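Local coordinates for protein Hydrogenase/urease maturation factor HypB (Helicobacter pylori, PDB 4LPS) that hydrolyses GTP slowly and takes part in nickel insertion during maturation of [NiFe] hydrogenase and is also required for maturation of urease, at residues T101-I113 against I134-L148. Numbering follows the deposited sequence.
Sequences TTGEACHLEASMI and IENVGNLVCPSSYNL. With NI (nickel (II) ion), chain F; MG (magnesium ion), chain C; PO4 (phosphate ion), chain E.
Thr-102 touches Val-137 through methyl groups, CG2 against CG2. Its OG1 bonds back to Ala-105 O and closes the turn before Cys-106. Cys-106 and Cys-142 both bind nickel. Cys-106 SG lies 2.2 Å from the nickel ion and Cys-142 SG 2.1 Å, so the metal ties the two loops together. Asn-139 ND2 donates a nearly straight bond (168°) to Cys-106 O at 3.1 Å, from above the carbonyl plane, while Val-137 CG1 packs on the same oxygen.

With chi1 of His-107 at 63°, CG lies between the backbone N and the carbonyl carbon, and the ring lies over one face of Tyr-146. The two form an offset stack, centroids 3.8 Å apart and planes at 10°. Both ring nitrogens donate. ND1 points in the ring plane at Cys-106 SG (3.3 Å), and NE2 bonds to Glu-109 OE1 at 2.9 Å. These two bonds fix the ring's rotation. The hydrogen bond to SG would probably temper the negative charge on the nickel-bound sulfur. His-107 is thus second-shell here, consistent with being an essential nickel ligand only without nucleotide.

Leu-108 N donates to a lone pair of Asn-136 OD1, which also accepts from Val-137 N. Leu-108 CD1 meets Ile-134 CG2 at 3.6 Å. Water 1 links Leu-108 O to Asn-136 ND2, which also bonds to Asn-50 of the central sheet. Glu-109 runs beside Tyr-146, and water 2 bridges Glu-109 OE1 and Tyr-146 OH. Leu-148 CD2 packs on the backbone at Glu-109 and Ala-110, whose N bonds to Asn-30. Ile-113 and Ile-134 meet tip to tip through their CD1 methyls.

Glu-135 binds magnesium with Thr-60 and Asp-86. Each nickel cysteine lies downstream of a P-loop GTPase sheet strand (97-101 and 131-135), a layout consistent with coupled metal and nucleotide binding in HypB, a SIMIBI-class G3E GTPase.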
loop_
_atom_site.group_PDB
_atom_site.type_symbol
_atom_site.label_atom_id
_atom_site.label_comp_id
_atom_site.label_asym_id
_atom_site.label_seq_id
_atom_site.Cartn_x
_atom_site.Cartn_y
_atom_site.Cartn_z
ATOM N N THR A 101 0.694 -1.953 16.387
ATOM C CA THR A 101 1.172 -3.280 16.736
ATOM C C THR A 101 -0.049 -4.163 16.930
ATOM O O THR A 101 -0.813 -3.991 17.880
ATOM C CB THR A 101 2.056 -3.277 17.997
ATOM O OG1 THR A 101 1.405 -2.551 19.046
ATOM C CG2 THR A 101 3.397 -2.624 17.699
ATOM N N THR A 102 -0.217 -5.109 16.012
ATOM C CA THR A 102 -1.366 -6.002 16.010
ATOM C C THR A 102 -1.192 -7.120 17.026
ATOM O O THR A 102 -2.161 -7.764 17.431
ATOM C CB THR A 102 -1.594 -6.612 14.618
ATOM O OG1 THR A 102 -0.508 -7.493 14.299
ATOM C CG2 THR A 102 -1.664 -5.514 13.565
ATOM N N GLY A 103 0.051 -7.343 17.438
ATOM C CA GLY A 103 0.360 -8.402 18.377
ATOM C C GLY A 103 0.377 -9.767 17.720
ATOM O O GLY A 103 1.447 -10.327 17.480
ATOM N N GLU A 104 -0.800 -10.307 17.422
ATOM C CA GLU A 104 -0.875 -11.601 16.751
ATOM C C GLU A 104 -1.658 -11.558 15.441
ATOM O O GLU A 104 -1.521 -12.454 14.612
ATOM C CB GLU A 104 -1.475 -12.661 17.679
ATOM C CG GLU A 104 -0.659 -12.903 18.939
ATOM C CD GLU A 104 -1.100 -14.143 19.688
ATOM O OE1 GLU A 104 -2.223 -14.146 20.233
ATOM O OE2 GLU A 104 -0.319 -15.119 19.727
ATOM N N ALA A 105 -2.470 -10.522 15.249
ATOM C CA ALA A 105 -3.332 -10.456 14.072
ATOM C C ALA A 105 -2.511 -10.277 12.796
ATOM O O ALA A 105 -1.588 -9.457 12.741
ATOM C CB ALA A 105 -4.341 -9.325 14.215
ATOM N N CYS A 106 -2.870 -11.038 11.766
ATOM C CA CYS A 106 -2.075 -11.125 10.545
ATOM C C CYS A 106 -2.439 -10.052 9.531
ATOM O O CYS A 106 -2.025 -10.116 8.372
ATOM C CB CYS A 106 -2.257 -12.500 9.909
ATOM S SG CYS A 106 -3.960 -12.836 9.383
ATOM N N HIS A 107 -3.198 -9.061 9.976
ATOM C CA HIS A 107 -3.798 -8.096 9.072
ATOM C C HIS A 107 -4.255 -6.875 9.849
ATOM O O HIS A 107 -4.368 -6.920 11.076
ATOM C CB HIS A 107 -4.988 -8.723 8.347
ATOM C CG HIS A 107 -6.096 -9.127 9.269
ATOM N ND1 HIS A 107 -6.155 -10.367 9.867
ATOM C CD2 HIS A 107 -7.172 -8.439 9.722
ATOM C CE1 HIS A 107 -7.229 -10.432 10.634
ATOM N NE2 HIS A 107 -7.862 -9.277 10.564
ATOM N N LEU A 108 -4.516 -5.785 9.137
ATOM C CA LEU A 108 -5.115 -4.617 9.758
ATOM C C LEU A 108 -6.631 -4.660 9.614
ATOM O O LEU A 108 -7.162 -5.245 8.667
ATOM C CB LEU A 108 -4.555 -3.332 9.145
ATOM C CG LEU A 108 -3.098 -3.045 9.519
ATOM C CD1 LEU A 108 -2.598 -1.764 8.865
ATOM C CD2 LEU A 108 -2.934 -2.982 11.033
ATOM N N GLU A 109 -7.320 -4.038 10.563
ATOM C CA GLU A 109 -8.761 -3.852 10.472
ATOM C C GLU A 109 -9.087 -2.371 10.637
ATOM O O GLU A 109 -8.297 -1.622 11.214
ATOM C CB GLU A 109 -9.486 -4.701 11.521
ATOM C CG GLU A 109 -9.328 -6.198 11.298
ATOM C CD GLU A 109 -9.874 -7.019 12.446
ATOM O OE1 GLU A 109 -9.885 -8.264 12.337
ATOM O OE2 GLU A 109 -10.280 -6.418 13.462
ATOM N N ALA A 110 -10.240 -1.953 10.122
ATOM C CA ALA A 110 -10.606 -0.539 10.103
ATOM C C ALA A 110 -10.593 0.102 11.490
ATOM O O ALA A 110 -10.194 1.257 11.637
ATOM C CB ALA A 110 -11.972 -0.365 9.463
ATOM N N SER A 111 -11.035 -0.642 12.498
ATOM C CA SER A 111 -11.032 -0.146 13.871
ATOM C C SER A 111 -9.617 0.157 14.372
ATOM O O SER A 111 -9.435 1.007 15.245
ATOM C CB SER A 111 -11.723 -1.151 14.793
ATOM O OG SER A 111 -11.111 -2.426 14.710
ATOM N N MET A 112 -8.619 -0.533 13.819
ATOM C CA MET A 112 -7.226 -0.302 14.201
ATOM C C MET A 112 -6.697 1.021 13.655
ATOM O O MET A 112 -5.841 1.658 14.273
ATOM C CB MET A 112 -6.332 -1.441 13.700
ATOM C CG MET A 112 -6.634 -2.821 14.271
ATOM S SD MET A 112 -5.567 -4.069 13.516
ATOM C CE MET A 112 -6.437 -5.587 13.927
ATOM N N ILE A 113 -7.213 1.432 12.500
ATOM C CA ILE A 113 -6.769 2.668 11.860
ATOM C C ILE A 113 -7.169 3.897 12.676
ATOM O O ILE A 113 -6.454 4.901 12.685
ATOM C CB ILE A 113 -7.337 2.796 10.428
ATOM C CG1 ILE A 113 -7.152 1.487 9.654
ATOM C CG2 ILE A 113 -6.679 3.954 9.687
ATOM C CD1 ILE A 113 -5.691 1.104 9.433
ATOM N N ILE A 134 -1.357 3.543 4.253
ATOM C CA ILE A 134 -1.400 2.395 5.142
ATOM C C ILE A 134 -0.471 1.305 4.623
ATOM O O ILE A 134 -0.677 0.781 3.524
ATOM C CB ILE A 134 -2.838 1.841 5.273
ATOM C CG1 ILE A 134 -3.774 2.918 5.829
ATOM C CG2 ILE A 134 -2.869 0.602 6.155
ATOM C CD1 ILE A 134 -5.244 2.570 5.720
ATOM N N GLU A 135 0.567 0.984 5.390
ATOM C CA GLU A 135 1.381 -0.184 5.075
ATOM C C GLU A 135 0.893 -1.362 5.901
ATOM O O GLU A 135 1.086 -1.412 7.116
ATOM C CB GLU A 135 2.874 0.071 5.318
ATOM C CG GLU A 135 3.740 -1.090 4.821
ATOM C CD GLU A 135 5.211 -0.954 5.154
ATOM O OE1 GLU A 135 5.820 -1.961 5.574
ATOM O OE2 GLU A 135 5.764 0.153 4.998
ATOM N N ASN A 136 0.231 -2.297 5.230
ATOM C CA ASN A 136 -0.391 -3.421 5.908
ATOM C C ASN A 136 0.621 -4.444 6.409
ATOM O O ASN A 136 1.789 -4.430 6.012
ATOM C CB ASN A 136 -1.397 -4.100 4.978
ATOM C CG ASN A 136 -2.672 -4.492 5.691
ATOM O OD1 ASN A 136 -2.634 -5.124 6.749
ATOM N ND2 ASN A 136 -3.813 -4.113 5.122
ATOM N N VAL A 137 0.162 -5.310 7.307
ATOM C CA VAL A 137 0.940 -6.449 7.782
ATOM C C VAL A 137 1.404 -7.305 6.607
ATOM O O VAL A 137 0.633 -7.559 5.677
ATOM C CB VAL A 137 0.120 -7.317 8.757
ATOM C CG1 VAL A 137 0.933 -8.512 9.238
ATOM C CG2 VAL A 137 -0.352 -6.477 9.939
ATOM N N GLY A 138 2.666 -7.727 6.635
ATOM C CA GLY A 138 3.173 -8.625 5.614
ATOM C C GLY A 138 2.393 -9.926 5.600
ATOM O O GLY A 138 2.465 -10.715 6.546
ATOM N N ASN A 139 1.654 -10.137 4.513
ATOM C CA ASN A 139 0.718 -11.250 4.379
ATOM C C ASN A 139 0.029 -11.151 3.020
ATOM O O ASN A 139 -0.564 -10.119 2.699
ATOM C CB ASN A 139 -0.308 -11.233 5.518
ATOM C CG ASN A 139 -1.207 -12.457 5.523
ATOM O OD1 ASN A 139 -1.136 -13.306 4.635
ATOM N ND2 ASN A 139 -2.042 -12.565 6.547
ATOM N N LEU A 140 0.130 -12.201 2.210
ATOM C CA LEU A 140 -0.501 -12.189 0.893
ATOM C C LEU A 140 -1.919 -12.753 0.910
ATOM O O LEU A 140 -2.519 -12.944 -0.146
ATOM C CB LEU A 140 0.340 -12.976 -0.116
ATOM C CG LEU A 140 1.271 -12.173 -1.024
ATOM C CD1 LEU A 140 1.845 -13.053 -2.131
ATOM C CD2 LEU A 140 0.540 -10.985 -1.618
ATOM N N VAL A 141 -2.454 -13.030 2.098
ATOM C CA VAL A 141 -3.778 -13.645 2.189
ATOM C C VAL A 141 -4.780 -12.755 2.919
ATOM O O VAL A 141 -5.588 -12.077 2.288
ATOM C CB VAL A 141 -3.716 -15.010 2.900
ATOM C CG1 VAL A 141 -5.093 -15.672 2.902
ATOM C CG2 VAL A 141 -2.708 -15.914 2.210
ATOM N N CYS A 142 -4.722 -12.769 4.248
ATOM C CA CYS A 142 -5.771 -12.192 5.091
ATOM C C CYS A 142 -6.090 -10.698 4.907
ATOM O O CYS A 142 -7.250 -10.310 5.046
ATOM C CB CYS A 142 -5.424 -12.438 6.560
ATOM S SG CYS A 142 -5.202 -14.184 6.960
ATOM N N PRO A 143 -5.085 -9.850 4.606
ATOM C CA PRO A 143 -5.495 -8.451 4.422
ATOM C C PRO A 143 -6.400 -8.225 3.205
ATOM O O PRO A 143 -7.041 -7.179 3.118
ATOM C CB PRO A 143 -4.161 -7.710 4.258
ATOM C CG PRO A 143 -3.145 -8.603 4.888
ATOM C CD PRO A 143 -3.617 -9.991 4.600
ATOM N N SER A 144 -6.472 -9.199 2.300
ATOM C CA SER A 144 -7.369 -9.107 1.150
ATOM C C SER A 144 -8.848 -9.180 1.540
ATOM O O SER A 144 -9.727 -8.949 0.707
ATOM C CB SER A 144 -7.051 -10.214 0.140
ATOM O OG SER A 144 -7.500 -11.477 0.600
ATOM N N SER A 145 -9.122 -9.505 2.801
ATOM C CA SER A 145 -10.493 -9.675 3.271
ATOM C C SER A 145 -10.985 -8.528 4.154
ATOM O O SER A 145 -12.090 -8.595 4.692
ATOM C CB SER A 145 -10.623 -10.991 4.038
ATOM O OG SER A 145 -10.505 -12.105 3.169
ATOM N N TYR A 146 -10.179 -7.479 4.309
ATOM C CA TYR A 146 -10.563 -6.376 5.192
ATOM C C TYR A 146 -10.475 -4.997 4.542
ATOM O O TYR A 146 -9.385 -4.442 4.378
ATOM C CB TYR A 146 -9.710 -6.404 6.463
ATOM C CG TYR A 146 -9.902 -7.663 7.273
ATOM C CD1 TYR A 146 -9.142 -8.798 7.020
ATOM C CD2 TYR A 146 -10.863 -7.727 8.272
ATOM C CE1 TYR A 146 -9.323 -9.956 7.749
ATOM C CE2 TYR A 146 -11.050 -8.880 9.010
ATOM C CZ TYR A 146 -10.278 -9.989 8.742
ATOM O OH TYR A 146 -10.463 -11.139 9.477
ATOM N N ASN A 147 -11.631 -4.460 4.159
ATOM C CA ASN A 147 -11.738 -3.077 3.700
ATOM C C ASN A 147 -11.222 -2.116 4.771
ATOM O O ASN A 147 -11.617 -2.210 5.935
ATOM C CB ASN A 147 -13.192 -2.739 3.350
ATOM C CG ASN A 147 -13.314 -1.517 2.457
ATOM O OD1 ASN A 147 -12.508 -0.588 2.530
ATOM N ND2 ASN A 147 -14.341 -1.508 1.616
ATOM N N LEU A 148 -10.340 -1.200 4.386
ATOM C CA LEU A 148 -9.851 -0.191 5.321
ATOM C C LEU A 148 -10.332 1.199 4.914
ATOM O O LEU A 148 -9.895 2.208 5.471
ATOM C CB LEU A 148 -8.321 -0.227 5.400
ATOM C CG LEU A 148 -7.706 -1.562 5.839
ATOM C CD1 LEU A 148 -6.187 -1.516 5.780
ATOM C CD2 LEU A 148 -8.184 -1.937 7.233
HETATM NI NI NI F . -4.009 -14.915 8.568
HETATM MG MG MG C . 7.974 -2.941 6.147
HETATM P P PO4 E . 6.526 -6.220 6.503
HETATM O O1 PO4 E . 5.225 -5.897 7.193
HETATM O O2 PO4 E . 7.390 -4.985 6.492
HETATM O O3 PO4 E . 7.230 -7.323 7.250
HETATM O O4 PO4 E . 6.246 -6.660 5.091
HETATM O O HOH W 1 -5.866 -5.637 6.249
HETATM O O HOH W 2 -11.586 -10.742 12.394
HETATM O O HOH W 3 10.044 -3.753 6.574
#